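Local atomic coordinates of alpha-Amylase (Thermotoga maritima, PDB entry 2B5D), a protein that is an alpha-amylase of glycosyl hydrolase family 57, with an alpha/beta domain built round a mostly parallel sheet. Residues L53-T58 with E126-Y131; I57-M62 with V167-K172; K73-M78 with V116-D121; A85-E90 with K275-P280. One frame throughout, in Å; residues are numbered along the deposited sequence.

Interaction 1 of 4, residues L53-T58 with E126-Y131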
loop_
_atom_site.group_PDB
_atom_site.type_symbol
_atom_site.label_atom_id
_atom_site.label_comp_id
_atom_site.label_asym_id
_atom_site.label_seq_id
_atom_site.Cartn_x
_atom_site.Cartn_y
_atom_site.Cartn_z
ATOM N N LEU A 53 44.298 -13.468 3.402
ATOM C CA LEU A 53 42.900 -13.080 3.601
ATOM C C LEU A 53 42.012 -14.305 3.663
ATOM O O LEU A 53 42.191 -15.267 2.902
ATOM C CB LEU A 53 42.443 -12.124 2.476
ATOM C CG LEU A 53 40.970 -11.725 2.368
ATOM C CD1 LEU A 53 40.622 -10.699 3.410
ATOM C CD2 LEU A 53 40.559 -11.265 0.933
ATOM N N THR A 54 41.081 -14.262 4.604
ATOM C CA THR A 54 40.028 -15.240 4.735
ATOM C C THR A 54 38.675 -14.653 4.337
ATOM O O THR A 54 38.352 -13.528 4.671
ATOM C CB THR A 54 39.962 -15.766 6.187
ATOM O OG1 THR A 54 41.303 -15.976 6.673
ATOM C CG2 THR A 54 39.176 -17.065 6.270
ATOM N N MET A 55 37.877 -15.425 3.615
ATOM C CA MET A 55 36.556 -14.958 3.220
ATOM C C MET A 55 35.578 -16.125 3.116
ATOM O O MET A 55 35.967 -17.246 2.950
ATOM C CB MET A 55 36.612 -14.169 1.888
ATOM C CG MET A 55 36.996 -14.999 0.702
ATOM S SD MET A 55 37.155 -14.089 -0.847
ATOM C CE MET A 55 35.460 -13.567 -1.203
ATOM N N SER A 56 34.306 -15.815 3.275
ATOM C CA SER A 56 33.207 -16.702 2.944
ATOM C C SER A 56 32.783 -16.375 1.533
ATOM O O SER A 56 32.859 -15.208 1.098
ATOM C CB SER A 56 32.025 -16.425 3.882
ATOM O OG SER A 56 31.488 -15.136 3.622
ATOM N N ILE A 57 32.383 -17.411 0.799
ATOM C CA ILE A 57 31.558 -17.254 -0.383
ATOM C C ILE A 57 30.412 -18.204 -0.136
ATOM O O ILE A 57 30.598 -19.437 -0.174
ATOM C CB ILE A 57 32.310 -17.571 -1.675
ATOM C CG1 ILE A 57 33.613 -16.756 -1.704
ATOM C CG2 ILE A 57 31.415 -17.241 -2.895
ATOM C CD1 ILE A 57 34.441 -16.931 -2.953
ATOM N N THR A 58 29.240 -17.637 0.179
ATOM C CA THR A 58 28.131 -18.457 0.669
ATOM C C THR A 58 27.612 -19.334 -0.464
ATOM O O THR A 58 27.909 -19.062 -1.646
ATOM C CB THR A 58 27.048 -17.621 1.299
ATOM O OG1 THR A 58 26.411 -16.856 0.264
ATOM C CG2 THR A 58 27.675 -16.689 2.360
ATOM N N GLU A 126 36.430 -19.593 -10.311
ATOM C CA GLU A 126 37.688 -20.143 -10.780
ATOM C C GLU A 126 38.850 -19.248 -10.323
ATOM O O GLU A 126 39.905 -19.749 -9.925
ATOM C CB GLU A 126 37.627 -20.289 -12.305
ATOM C CG GLU A 126 38.888 -20.791 -12.993
ATOM C CD GLU A 126 38.685 -20.995 -14.514
ATOM O OE1 GLU A 126 39.155 -20.124 -15.308
ATOM O OE2 GLU A 126 38.035 -22.010 -14.911
ATOM N N GLY A 127 38.647 -17.931 -10.358
ATOM C CA GLY A 127 39.638 -16.979 -9.852
ATOM C C GLY A 127 39.849 -17.065 -8.346
ATOM O O GLY A 127 40.966 -17.063 -7.856
ATOM N N PHE A 128 38.765 -17.136 -7.598
ATOM C CA PHE A 128 38.870 -17.285 -6.162
ATOM C C PHE A 128 39.496 -18.628 -5.767
ATOM O O PHE A 128 40.225 -18.712 -4.768
ATOM C CB PHE A 128 37.500 -17.077 -5.494
ATOM C CG PHE A 128 37.077 -15.642 -5.459
ATOM C CD1 PHE A 128 36.166 -15.139 -6.406
ATOM C CD2 PHE A 128 37.607 -14.774 -4.503
ATOM C CE1 PHE A 128 35.769 -13.778 -6.378
ATOM C CE2 PHE A 128 37.218 -13.426 -4.465
ATOM C CZ PHE A 128 36.304 -12.926 -5.407
ATOM N N LYS A 129 39.192 -19.657 -6.548
ATOM C CA LYS A 129 39.694 -21.004 -6.304
ATOM C C LYS A 129 41.217 -21.005 -6.438
ATOM O O LYS A 129 41.932 -21.630 -5.646
ATOM C CB LYS A 129 39.049 -21.972 -7.298
ATOM C CG LYS A 129 39.437 -23.410 -7.148
ATOM C CD LYS A 129 38.808 -24.249 -8.268
ATOM C CE LYS A 129 39.167 -25.720 -8.122
ATOM N NZ LYS A 129 39.055 -26.444 -9.414
ATOM N N LYS A 130 41.691 -20.248 -7.425
ATOM C CA LYS A 130 43.102 -20.188 -7.781
ATOM C C LYS A 130 43.923 -19.485 -6.701
ATOM O O LYS A 130 45.072 -19.840 -6.450
ATOM C CB LYS A 130 43.247 -19.530 -9.153
ATOM C CG LYS A 130 44.613 -19.019 -9.508
ATOM C CD LYS A 130 44.612 -18.411 -10.897
ATOM C CE LYS A 130 45.291 -17.053 -10.902
ATOM N NZ LYS A 130 44.274 -15.987 -10.746
ATOM N N TYR A 131 43.328 -18.510 -6.035
ATOM C CA TYR A 131 44.016 -17.891 -4.927
ATOM C C TYR A 131 43.969 -18.734 -3.659
ATOM O O TYR A 131 44.894 -18.663 -2.844
ATOM C CB TYR A 131 43.595 -16.421 -4.745
ATOM C CG TYR A 131 44.044 -15.568 -5.924
ATOM C CD1 TYR A 131 45.384 -15.197 -6.086
ATOM C CD2 TYR A 131 43.137 -15.148 -6.886
ATOM C CE1 TYR A 131 45.801 -14.426 -7.169
ATOM C CE2 TYR A 131 43.546 -14.383 -7.981
ATOM C CZ TYR A 131 44.877 -14.031 -8.120
ATOM O OH TYR A 131 45.257 -13.265 -9.217
#

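Interaction 2 of 4, residues I57-M62 with V167-K172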
loop_
_atom_site.group_PDB
_atom_site.type_symbol
_atom_site.label_atom_id
_atom_site.label_comp_id
_atom_site.label_asym_id
_atom_site.label_seq_id
_atom_site.Cartn_x
_atom_site.Cartn_y
_atom_site.Cartn_z
ATOM N N ILE A 57 32.383 -17.411 0.799
ATOM C CA ILE A 57 31.558 -17.254 -0.383
ATOM C C ILE A 57 30.412 -18.204 -0.136
ATOM O O ILE A 57 30.598 -19.437 -0.174
ATOM C CB ILE A 57 32.310 -17.571 -1.675
ATOM C CG1 ILE A 57 33.613 -16.756 -1.704
ATOM C CG2 ILE A 57 31.415 -17.241 -2.895
ATOM C CD1 ILE A 57 34.441 -16.931 -2.953
ATOM N N THR A 58 29.240 -17.637 0.179
ATOM C CA THR A 58 28.131 -18.457 0.669
ATOM C C THR A 58 27.612 -19.334 -0.464
ATOM O O THR A 58 27.909 -19.062 -1.646
ATOM C CB THR A 58 27.048 -17.621 1.299
ATOM O OG1 THR A 58 26.411 -16.856 0.264
ATOM C CG2 THR A 58 27.675 -16.689 2.360
ATOM N N PRO A 59 26.954 -20.455 -0.118
ATOM C CA PRO A 59 26.448 -21.278 -1.202
ATOM C C PRO A 59 25.438 -20.560 -2.152
ATOM O O PRO A 59 25.543 -20.769 -3.355
ATOM C CB PRO A 59 25.834 -22.515 -0.489
ATOM C CG PRO A 59 26.489 -22.563 0.837
ATOM C CD PRO A 59 26.718 -21.058 1.201
ATOM N N PRO A 60 24.487 -19.719 -1.630
ATOM C CA PRO A 60 23.617 -18.994 -2.593
ATOM C C PRO A 60 24.421 -18.189 -3.617
ATOM O O PRO A 60 24.132 -18.246 -4.815
ATOM C CB PRO A 60 22.786 -18.083 -1.699
ATOM C CG PRO A 60 22.714 -18.872 -0.371
ATOM C CD PRO A 60 24.123 -19.376 -0.236
ATOM N N LEU A 61 25.459 -17.505 -3.156
ATOM C CA LEU A 61 26.312 -16.714 -4.029
ATOM C C LEU A 61 27.174 -17.555 -4.987
ATOM O O LEU A 61 27.447 -17.132 -6.123
ATOM C CB LEU A 61 27.199 -15.768 -3.211
ATOM C CG LEU A 61 28.150 -14.935 -4.076
ATOM C CD1 LEU A 61 27.414 -14.079 -5.141
ATOM C CD2 LEU A 61 29.132 -14.095 -3.232
ATOM N N MET A 62 27.645 -18.719 -4.537
ATOM C CA MET A 62 28.368 -19.617 -5.475
ATOM C C MET A 62 27.433 -20.159 -6.578
ATOM O O MET A 62 27.828 -20.345 -7.742
ATOM C CB MET A 62 29.016 -20.807 -4.738
ATOM C CG MET A 62 30.172 -20.463 -3.805
ATOM S SD MET A 62 31.371 -21.841 -3.699
ATOM C CE MET A 62 32.590 -21.028 -2.663
ATOM N N VAL A 167 28.284 -27.485 3.001
ATOM C CA VAL A 167 29.584 -28.173 2.913
ATOM C C VAL A 167 29.733 -28.870 1.569
ATOM O O VAL A 167 30.723 -28.652 0.854
ATOM C CB VAL A 167 29.797 -29.154 4.137
ATOM C CG1 VAL A 167 30.979 -30.052 3.919
ATOM C CG2 VAL A 167 29.942 -28.320 5.497
ATOM N N LYS A 168 28.727 -29.672 1.202
ATOM C CA LYS A 168 28.723 -30.364 -0.091
ATOM C C LYS A 168 28.708 -29.401 -1.256
ATOM O O LYS A 168 29.425 -29.616 -2.267
ATOM C CB LYS A 168 27.547 -31.317 -0.193
ATOM C CG LYS A 168 27.682 -32.584 0.644
ATOM C CD LYS A 168 26.736 -33.679 0.129
ATOM C CE LYS A 168 26.460 -34.760 1.210
ATOM N NZ LYS A 168 27.689 -35.141 2.001
ATOM N N ASN A 169 27.931 -28.318 -1.130
ATOM C CA ASN A 169 27.917 -27.317 -2.194
ATOM C C ASN A 169 29.275 -26.657 -2.459
ATOM O O ASN A 169 29.684 -26.464 -3.619
ATOM C CB ASN A 169 26.817 -26.270 -1.997
ATOM C CG ASN A 169 26.646 -25.421 -3.217
ATOM O OD1 ASN A 169 26.062 -25.876 -4.199
ATOM N ND2 ASN A 169 27.225 -24.214 -3.206
ATOM N N TYR A 170 29.967 -26.325 -1.380
ATOM C CA TYR A 170 31.330 -25.879 -1.470
ATOM C C TYR A 170 32.245 -26.903 -2.145
ATOM O O TYR A 170 33.052 -26.537 -3.038
ATOM C CB TYR A 170 31.844 -25.500 -0.067
ATOM C CG TYR A 170 33.265 -24.990 0.026
ATOM C CD1 TYR A 170 33.536 -23.639 0.295
ATOM C CD2 TYR A 170 34.352 -25.865 -0.110
ATOM C CE1 TYR A 170 34.839 -23.185 0.432
ATOM C CE2 TYR A 170 35.672 -25.418 0.010
ATOM C CZ TYR A 170 35.909 -24.077 0.297
ATOM O OH TYR A 170 37.209 -23.642 0.420
ATOM N N GLU A 171 32.174 -28.159 -1.695
ATOM C CA GLU A 171 32.964 -29.229 -2.324
ATOM C C GLU A 171 32.786 -29.274 -3.842
ATOM O O GLU A 171 33.777 -29.350 -4.581
ATOM C CB GLU A 171 32.609 -30.596 -1.752
ATOM C CG GLU A 171 32.912 -30.782 -0.267
ATOM C CD GLU A 171 32.843 -32.249 0.130
ATOM O OE1 GLU A 171 33.819 -32.980 -0.211
ATOM O OE2 GLU A 171 31.826 -32.675 0.767
ATOM N N LYS A 172 31.520 -29.240 -4.283
ATOM C CA LYS A 172 31.146 -29.234 -5.698
ATOM C C LYS A 172 31.832 -28.123 -6.493
ATOM O O LYS A 172 32.418 -28.373 -7.532
ATOM C CB LYS A 172 29.629 -29.136 -5.840
ATOM C CG LYS A 172 29.133 -28.981 -7.308
ATOM C CD LYS A 172 27.643 -28.686 -7.366
ATOM C CE LYS A 172 27.379 -27.179 -7.337
ATOM N NZ LYS A 172 25.897 -26.915 -7.484
#

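Interaction 3 of 4, residues K73-M78 with V116-D121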
loop_
_atom_site.group_PDB
_atom_site.type_symbol
_atom_site.label_atom_id
_atom_site.label_comp_id
_atom_site.label_asym_id
_atom_site.label_seq_id
_atom_site.Cartn_x
_atom_site.Cartn_y
_atom_site.Cartn_z
ATOM N N LYS A 73 23.758 -12.786 -18.867
ATOM C CA LYS A 73 23.123 -11.522 -18.469
ATOM C C LYS A 73 24.109 -10.471 -17.928
ATOM O O LYS A 73 23.946 -9.279 -18.194
ATOM C CB LYS A 73 21.983 -11.766 -17.475
ATOM C CG LYS A 73 20.731 -12.316 -18.121
ATOM C CD LYS A 73 19.958 -13.294 -17.208
ATOM C CE LYS A 73 19.034 -14.264 -18.013
ATOM N NZ LYS A 73 19.615 -14.777 -19.311
ATOM N N TYR A 74 25.135 -10.900 -17.196
ATOM C CA TYR A 74 26.121 -9.951 -16.672
ATOM C C TYR A 74 26.961 -9.347 -17.788
ATOM O O TYR A 74 27.267 -8.159 -17.760
ATOM C CB TYR A 74 27.038 -10.589 -15.603
ATOM C CG TYR A 74 28.109 -9.636 -15.107
ATOM C CD1 TYR A 74 29.406 -9.695 -15.610
ATOM C CD2 TYR A 74 27.809 -8.652 -14.164
ATOM C CE1 TYR A 74 30.390 -8.813 -15.170
ATOM C CE2 TYR A 74 28.769 -7.771 -13.726
ATOM C CZ TYR A 74 30.055 -7.855 -14.226
ATOM O OH TYR A 74 31.001 -6.979 -13.789
ATOM N N GLU A 75 27.342 -10.189 -18.747
ATOM C CA GLU A 75 28.162 -9.804 -19.892
ATOM C C GLU A 75 27.440 -8.725 -20.719
ATOM O O GLU A 75 28.036 -7.714 -21.118
ATOM C CB GLU A 75 28.411 -11.041 -20.739
ATOM C CG GLU A 75 29.866 -11.260 -21.080
ATOM C CD GLU A 75 30.195 -12.723 -21.420
ATOM O OE1 GLU A 75 30.341 -13.017 -22.630
ATOM O OE2 GLU A 75 30.318 -13.574 -20.493
ATOM N N ARG A 76 26.143 -8.945 -20.928
ATOM C CA ARG A 76 25.260 -8.021 -21.626
ATOM C C ARG A 76 25.006 -6.741 -20.805
ATOM O O ARG A 76 24.924 -5.633 -21.365
ATOM C CB ARG A 76 23.975 -8.769 -22.035
ATOM C CG ARG A 76 22.637 -8.047 -21.855
ATOM C CD ARG A 76 21.501 -8.806 -22.567
ATOM N NE ARG A 76 21.728 -10.254 -22.595
ATOM C CZ ARG A 76 20.986 -11.157 -21.943
ATOM N NH1 ARG A 76 19.936 -10.762 -21.207
ATOM N NH2 ARG A 76 21.286 -12.459 -22.032
ATOM N N HIS A 77 24.928 -6.878 -19.481
ATOM C CA HIS A 77 24.856 -5.709 -18.603
ATOM C C HIS A 77 26.153 -4.890 -18.660
ATOM O O HIS A 77 26.140 -3.662 -18.684
ATOM C CB HIS A 77 24.554 -6.147 -17.176
ATOM C CG HIS A 77 24.897 -5.122 -16.142
ATOM N ND1 HIS A 77 23.974 -4.224 -15.651
ATOM C CD2 HIS A 77 26.059 -4.861 -15.493
ATOM C CE1 HIS A 77 24.553 -3.448 -14.749
ATOM N NE2 HIS A 77 25.818 -3.813 -14.635
ATOM N N MET A 78 27.281 -5.574 -18.698
ATOM C CA MET A 78 28.555 -4.870 -18.729
ATOM C C MET A 78 28.788 -4.080 -20.024
ATOM O O MET A 78 29.395 -2.996 -20.001
ATOM C CB MET A 78 29.709 -5.822 -18.402
ATOM C CG MET A 78 29.834 -6.090 -16.904
ATOM S SD MET A 78 29.832 -4.571 -15.865
ATOM C CE MET A 78 31.497 -3.950 -16.150
ATOM N N VAL A 116 38.381 -9.177 -17.246
ATOM C CA VAL A 116 38.706 -10.160 -16.210
ATOM C C VAL A 116 37.647 -11.253 -16.200
ATOM O O VAL A 116 37.962 -12.429 -16.126
ATOM C CB VAL A 116 38.840 -9.518 -14.804
ATOM C CG1 VAL A 116 38.853 -10.579 -13.699
ATOM C CG2 VAL A 116 40.096 -8.638 -14.729
ATOM N N PHE A 117 36.386 -10.848 -16.290
ATOM C CA PHE A 117 35.269 -11.773 -16.321
ATOM C C PHE A 117 35.412 -12.766 -17.471
ATOM O O PHE A 117 35.075 -13.946 -17.326
ATOM C CB PHE A 117 33.977 -10.990 -16.457
ATOM C CG PHE A 117 32.741 -11.822 -16.345
ATOM C CD1 PHE A 117 32.058 -12.227 -17.481
ATOM C CD2 PHE A 117 32.232 -12.165 -15.101
ATOM C CE1 PHE A 117 30.892 -12.978 -17.381
ATOM C CE2 PHE A 117 31.070 -12.920 -14.996
ATOM C CZ PHE A 117 30.402 -13.328 -16.140
ATOM N N ARG A 118 35.923 -12.271 -18.602
ATOM C CA ARG A 118 36.171 -13.085 -19.787
ATOM C C ARG A 118 37.389 -13.987 -19.609
ATOM O O ARG A 118 37.313 -15.155 -19.963
ATOM C CB ARG A 118 36.297 -12.214 -21.044
ATOM C CG ARG A 118 34.979 -11.550 -21.462
ATOM C CD ARG A 118 35.070 -10.951 -22.860
ATOM N NE ARG A 118 34.035 -9.948 -23.124
ATOM C CZ ARG A 118 32.744 -10.222 -23.314
ATOM N NH1 ARG A 118 31.880 -9.244 -23.557
ATOM N NH2 ARG A 118 32.317 -11.472 -23.258
ATOM N N SER A 119 38.484 -13.469 -19.041
ATOM C CA SER A 119 39.633 -14.297 -18.626
ATOM C C SER A 119 39.256 -15.626 -17.959
ATOM O O SER A 119 40.025 -16.591 -18.025
ATOM C CB SER A 119 40.515 -13.554 -17.626
ATOM O OG SER A 119 40.746 -12.229 -18.031
ATOM N N TYR A 120 38.099 -15.656 -17.297
ATOM C CA TYR A 120 37.674 -16.791 -16.502
ATOM C C TYR A 120 36.465 -17.486 -17.106
ATOM O O TYR A 120 35.730 -18.193 -16.392
ATOM C CB TYR A 120 37.335 -16.331 -15.087
ATOM C CG TYR A 120 38.537 -15.964 -14.258
ATOM C CD1 TYR A 120 38.777 -14.642 -13.890
ATOM C CD2 TYR A 120 39.442 -16.936 -13.839
ATOM C CE1 TYR A 120 39.882 -14.304 -13.120
ATOM C CE2 TYR A 120 40.547 -16.606 -13.079
ATOM C CZ TYR A 120 40.765 -15.292 -12.720
ATOM O OH TYR A 120 41.864 -14.968 -11.954
ATOM N N ASP A 121 36.268 -17.268 -18.413
ATOM C CA ASP A 121 35.092 -17.746 -19.148
ATOM C C ASP A 121 33.823 -17.426 -18.373
ATOM O O ASP A 121 32.840 -18.194 -18.396
ATOM C CB ASP A 121 35.175 -19.257 -19.462
ATOM C CG ASP A 121 34.241 -19.675 -20.615
ATOM O OD1 ASP A 121 33.583 -20.752 -20.522
ATOM O OD2 ASP A 121 34.153 -18.916 -21.617
HETATM O O HOH W 1 31.180 -16.282 -20.459
#

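Interaction 4 of 4, residues A85-E90 with K275-P280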
loop_
_atom_site.group_PDB
_atom_site.type_symbol
_atom_site.label_atom_id
_atom_site.label_comp_id
_atom_site.label_asym_id
_atom_site.label_seq_id
_atom_site.Cartn_x
_atom_site.Cartn_y
_atom_site.Cartn_z
ATOM N N ALA A 85 29.252 4.311 -20.861
ATOM C CA ALA A 85 30.512 4.940 -20.482
ATOM C C ALA A 85 31.008 5.828 -21.615
ATOM O O ALA A 85 31.400 6.974 -21.383
ATOM C CB ALA A 85 31.554 3.891 -20.113
ATOM N N ASN A 86 30.966 5.288 -22.835
ATOM C CA ASN A 86 31.312 6.028 -24.054
ATOM C C ASN A 86 30.447 7.256 -24.378
ATOM O O ASN A 86 30.978 8.344 -24.664
ATOM C CB ASN A 86 31.377 5.074 -25.237
ATOM C CG ASN A 86 32.773 4.529 -25.450
ATOM O OD1 ASN A 86 32.954 3.325 -25.663
ATOM N ND2 ASN A 86 33.777 5.416 -25.388
ATOM N N LYS A 87 29.127 7.080 -24.318
ATOM C CA LYS A 87 28.181 8.186 -24.412
ATOM C C LYS A 87 28.561 9.285 -23.431
ATOM O O LYS A 87 28.323 10.473 -23.681
ATOM C CB LYS A 87 26.776 7.711 -24.057
ATOM C CG LYS A 87 25.798 7.483 -25.198
ATOM C CD LYS A 87 24.378 7.525 -24.622
ATOM C CE LYS A 87 23.272 7.409 -25.678
ATOM N NZ LYS A 87 22.773 6.009 -25.888
ATOM N N GLU A 88 29.150 8.875 -22.306
ATOM C CA GLU A 88 29.428 9.780 -21.215
ATOM C C GLU A 88 30.740 10.514 -21.395
ATOM O O GLU A 88 30.837 11.690 -21.028
ATOM C CB GLU A 88 29.358 9.055 -19.866
ATOM C CG GLU A 88 27.947 9.025 -19.250
ATOM C CD GLU A 88 27.461 10.393 -18.734
ATOM O OE1 GLU A 88 28.269 11.133 -18.139
ATOM O OE2 GLU A 88 26.265 10.734 -18.901
ATOM N N VAL A 89 31.737 9.842 -21.978
ATOM C CA VAL A 89 33.015 10.500 -22.268
ATOM C C VAL A 89 32.886 11.665 -23.284
ATOM O O VAL A 89 33.614 12.654 -23.174
ATOM C CB VAL A 89 34.172 9.506 -22.626
ATOM C CG1 VAL A 89 33.797 8.610 -23.764
ATOM C CG2 VAL A 89 35.453 10.269 -22.984
ATOM N N GLU A 90 31.957 11.555 -24.239
ATOM C CA GLU A 90 31.662 12.671 -25.162
ATOM C C GLU A 90 30.801 13.769 -24.534
ATOM O O GLU A 90 31.184 14.939 -24.566
ATOM C CB GLU A 90 31.053 12.186 -26.495
ATOM C CG GLU A 90 32.049 12.115 -27.668
ATOM C CD GLU A 90 32.219 13.443 -28.424
ATOM O OE1 GLU A 90 32.392 13.392 -29.666
ATOM O OE2 GLU A 90 32.178 14.530 -27.793
ATOM N N LYS A 275 17.254 6.968 -20.739
ATOM C CA LYS A 275 16.110 6.021 -20.766
ATOM C C LYS A 275 16.410 4.514 -20.737
ATOM O O LYS A 275 15.830 3.787 -19.923
ATOM C CB LYS A 275 15.153 6.363 -21.938
ATOM C CG LYS A 275 13.953 5.382 -22.183
ATOM C CD LYS A 275 13.084 5.079 -20.925
ATOM C CE LYS A 275 12.268 6.284 -20.424
ATOM N NZ LYS A 275 10.985 6.482 -21.168
ATOM N N ASP A 276 17.285 4.042 -21.622
ATOM C CA ASP A 276 17.568 2.603 -21.694
ATOM C C ASP A 276 18.824 2.162 -20.909
ATOM O O ASP A 276 19.556 1.252 -21.324
ATOM C CB ASP A 276 17.600 2.123 -23.150
ATOM C CG ASP A 276 18.589 2.886 -23.989
ATOM O OD1 ASP A 276 18.995 3.998 -23.572
ATOM O OD2 ASP A 276 18.955 2.373 -25.066
ATOM N N TYR A 277 19.054 2.821 -19.773
ATOM C CA TYR A 277 20.053 2.393 -18.794
ATOM C C TYR A 277 19.447 2.388 -17.400
ATOM O O TYR A 277 20.043 1.863 -16.461
ATOM C CB TYR A 277 21.299 3.271 -18.845
ATOM C CG TYR A 277 21.838 3.465 -20.239
ATOM C CD1 TYR A 277 21.632 4.667 -20.921
ATOM C CD2 TYR A 277 22.531 2.442 -20.894
ATOM C CE1 TYR A 277 22.117 4.850 -22.212
ATOM C CE2 TYR A 277 23.018 2.614 -22.188
ATOM C CZ TYR A 277 22.805 3.819 -22.834
ATOM O OH TYR A 277 23.280 4.008 -24.101
ATOM N N ILE A 278 18.259 2.970 -17.271
ATOM C CA ILE A 278 17.446 2.807 -16.063
ATOM C C ILE A 278 16.484 1.625 -16.229
ATOM O O ILE A 278 16.646 0.806 -17.132
ATOM C CB ILE A 278 16.682 4.112 -15.673
ATOM C CG1 ILE A 278 15.895 4.660 -16.877
ATOM C CG2 ILE A 278 17.652 5.133 -15.074
ATOM C CD1 ILE A 278 15.151 5.959 -16.642
ATOM N N ASP A 279 15.490 1.545 -15.349
ATOM C CA ASP A 279 14.464 0.504 -15.401
ATOM C C ASP A 279 13.596 0.612 -16.669
ATOM O O ASP A 279 13.239 1.723 -17.079
ATOM C CB ASP A 279 13.579 0.606 -14.155
ATOM C CG ASP A 279 13.012 -0.741 -13.713
ATOM O OD1 ASP A 279 11.773 -0.843 -13.612
ATOM O OD2 ASP A 279 13.795 -1.692 -13.454
ATOM N N PRO A 280 13.263 -0.543 -17.299
ATOM C CA PRO A 280 12.343 -0.590 -18.457
ATOM C C PRO A 280 10.982 0.038 -18.134
ATOM O O PRO A 280 10.267 0.487 -19.035
ATOM C CB PRO A 280 12.179 -2.096 -18.720
ATOM C CG PRO A 280 12.658 -2.788 -17.449
ATOM C CD PRO A 280 13.749 -1.892 -16.939
#

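Interaction 1 of 4, residues L53-T58 with E126-Y131
A single side chain, Phe128, carries the helix side of this contact and is met by a sulfur and a methyl group from the strand. Met55 SD comes within 3.7 Å of Phe128 CE2 in a Met-aromatic contact, approaching obliquely, 58° off the ring normal. The Met55 chain bends at its last torsion (chi3 -67°), which brings Met55 CE back to 3.7 Å from Phe128 CE2. Ile57 sends CD1 over a face of the same ring in a CH-pi contact, 4.3 Å from the Phe128 centroid and 26° off the normal. Here helix 125-134 lies against strand 53-57, which runs parallel to both its neighbours, 3-11 and 137-142, in the central sheet of the family 57 domain; Met55 and Ile57, two apart on the strand, both face the helix. Leu42 and Phe45 of helix 27-47 also pack on Phe128. No hydrogen bond crosses between the segments, whose polar strand residues are held elsewhere: Thr54 OG1 by Ala382 N, and Ser56 OG by His10 and Ala11.

Interaction 2 of 4, residues I57-M62 with V167-K172
Met62 reaches toward Tyr170 because CG stands beside its own backbone N (chi1 -68°) and the chain then runs extended to the methyl, with chi3 at 176°. Tyr170 has its CG anti to the backbone N (chi1 -179°), which carries the ring out from helix 156-174 to where that methyl ends. The two meet at Met62 CE and Tyr170 CD1, 4.1 Å apart, with the methyl oblique to the ring, and the side chains approach at a slant. Beside this contact, Asn169 lies against the first turn of the other helix: its CB is 4.2 Å from Pro59 CB, and its amide group lies alongside the proline ring and near Met62 CB. The backbones come nearest at this point, the CA atoms of Pro59 and Asn169 being 6.3 Å apart. Beyond the methyl contact, the Tyr170 hydroxyl is hydrogen-bonded to Ile139 O and to Gln132, fixing the far end of the ring beside strand 137-142. Lys172 NZ makes salt bridges to Glu63 and Glu517. All four touching residues are buried, and no hydrogen bond joins the two segments. Thr58 is the N-cap of helix 59-66, and this helix start, placed directly after a parallel strand and packed against a second helix, is typical of an alpha/beta fold.

Interaction 3 of 4, residues K73-M78 with V116-D121
Tyr74 and Phe117 meet obliquely, their ring planes 49° and their centroids 4.8 Å apart, the two side chains running antiparallel, each past the other. Both hold CG opposite the backbone N (chi1 177° and -173°), carrying each ring out toward the other helix. Tyr74 CD1 sits over the centre of one Phe117 face, 3.6 Å above the plane, while Glu75 OE2 comes to the edge of the same ring, in its plane and 3.2 Å from Phe117 CE1, where the partly positive ring hydrogens would suit a carboxylate. The remaining carboxylate oxygen turns to Arg118. Glu75 OE1 and Arg118 NH2 form a salt bridge of 2.6 Å, weak as a hydrogen bond because it is bent; the oxygen comes to the guanidinium edge, but the carboxylate and guanidinium planes are nearly perpendicular. A water donates to Glu75 OE2 and, weakly, to Asp121 O. Asp121, at positive phi, is the C-prime residue of the Schellman motif ending helix 97-119. Arg118 has a second acid in Glu79, and the Tyr74 hydroxyl bonds to Thr35. The contact joins helix 68-91 to the C-terminal end of helix 97-119, with helix 27-47 packing on Tyr74 through Ile34.

Interaction 4 of 4, residues A85-E90 with K275-P280
The segment 275-280, which follows helix 271-274, meets the long helix 68-91 of the family 57 domain through, among other bonds, a lysine-tyrosine hydrogen bond. Lys87 stretches from the helix and Tyr277 extends from the other segment to meet it, the two side chains approaching at a slant. The ammonium group arrives at the edge of the Tyr277 ring, in its plane, rather than over a face. A bend at the last torsion of the lysine (chi4 94°) turns NZ to the phenol oxygen, while Lys87 CD and CE pass 3.7 Å from Tyr277 OH. Asp276 OD1 stands 3.5 Å above one face of the tyrosine ring, toward its rim; its 4.9 Å separation from Lys87 NZ is too long for contact, though the opposite charges probably attract. Tyr277 OH also bonds to Glu83, its stronger partner, and the Tyr277 side chain touches Lys80 and Leu84, all three on helix 68-91. The bond itself runs from Lys87 NZ as donor to Tyr277 OH as acceptor at 2.7 Å.

How the interactions relate
Interactions 1 and 2 are buried and start from the same piece of chain, sharing Ile57 and Thr58 where strand 53-57 passes into helix 59-66. Both bring a methionine to an aromatic ring, without a hydrogen bond between their segments; interaction 2 adds an asparagine side chain against a proline. Interactions 3 and 4 lie farther from the centre of the chain, are partly buried, and both use helix 68-91; charged groups take part there, a salt bridge beside an aromatic pair in interaction 3 and a lysine-tyrosine hydrogen bond, the single one between its segments, in interaction 4. Interactions 1 and 3 touch, as Lys130 NZ lies 2.9 Å from Tyr120 OH, whereas interaction 4 touches none of the others.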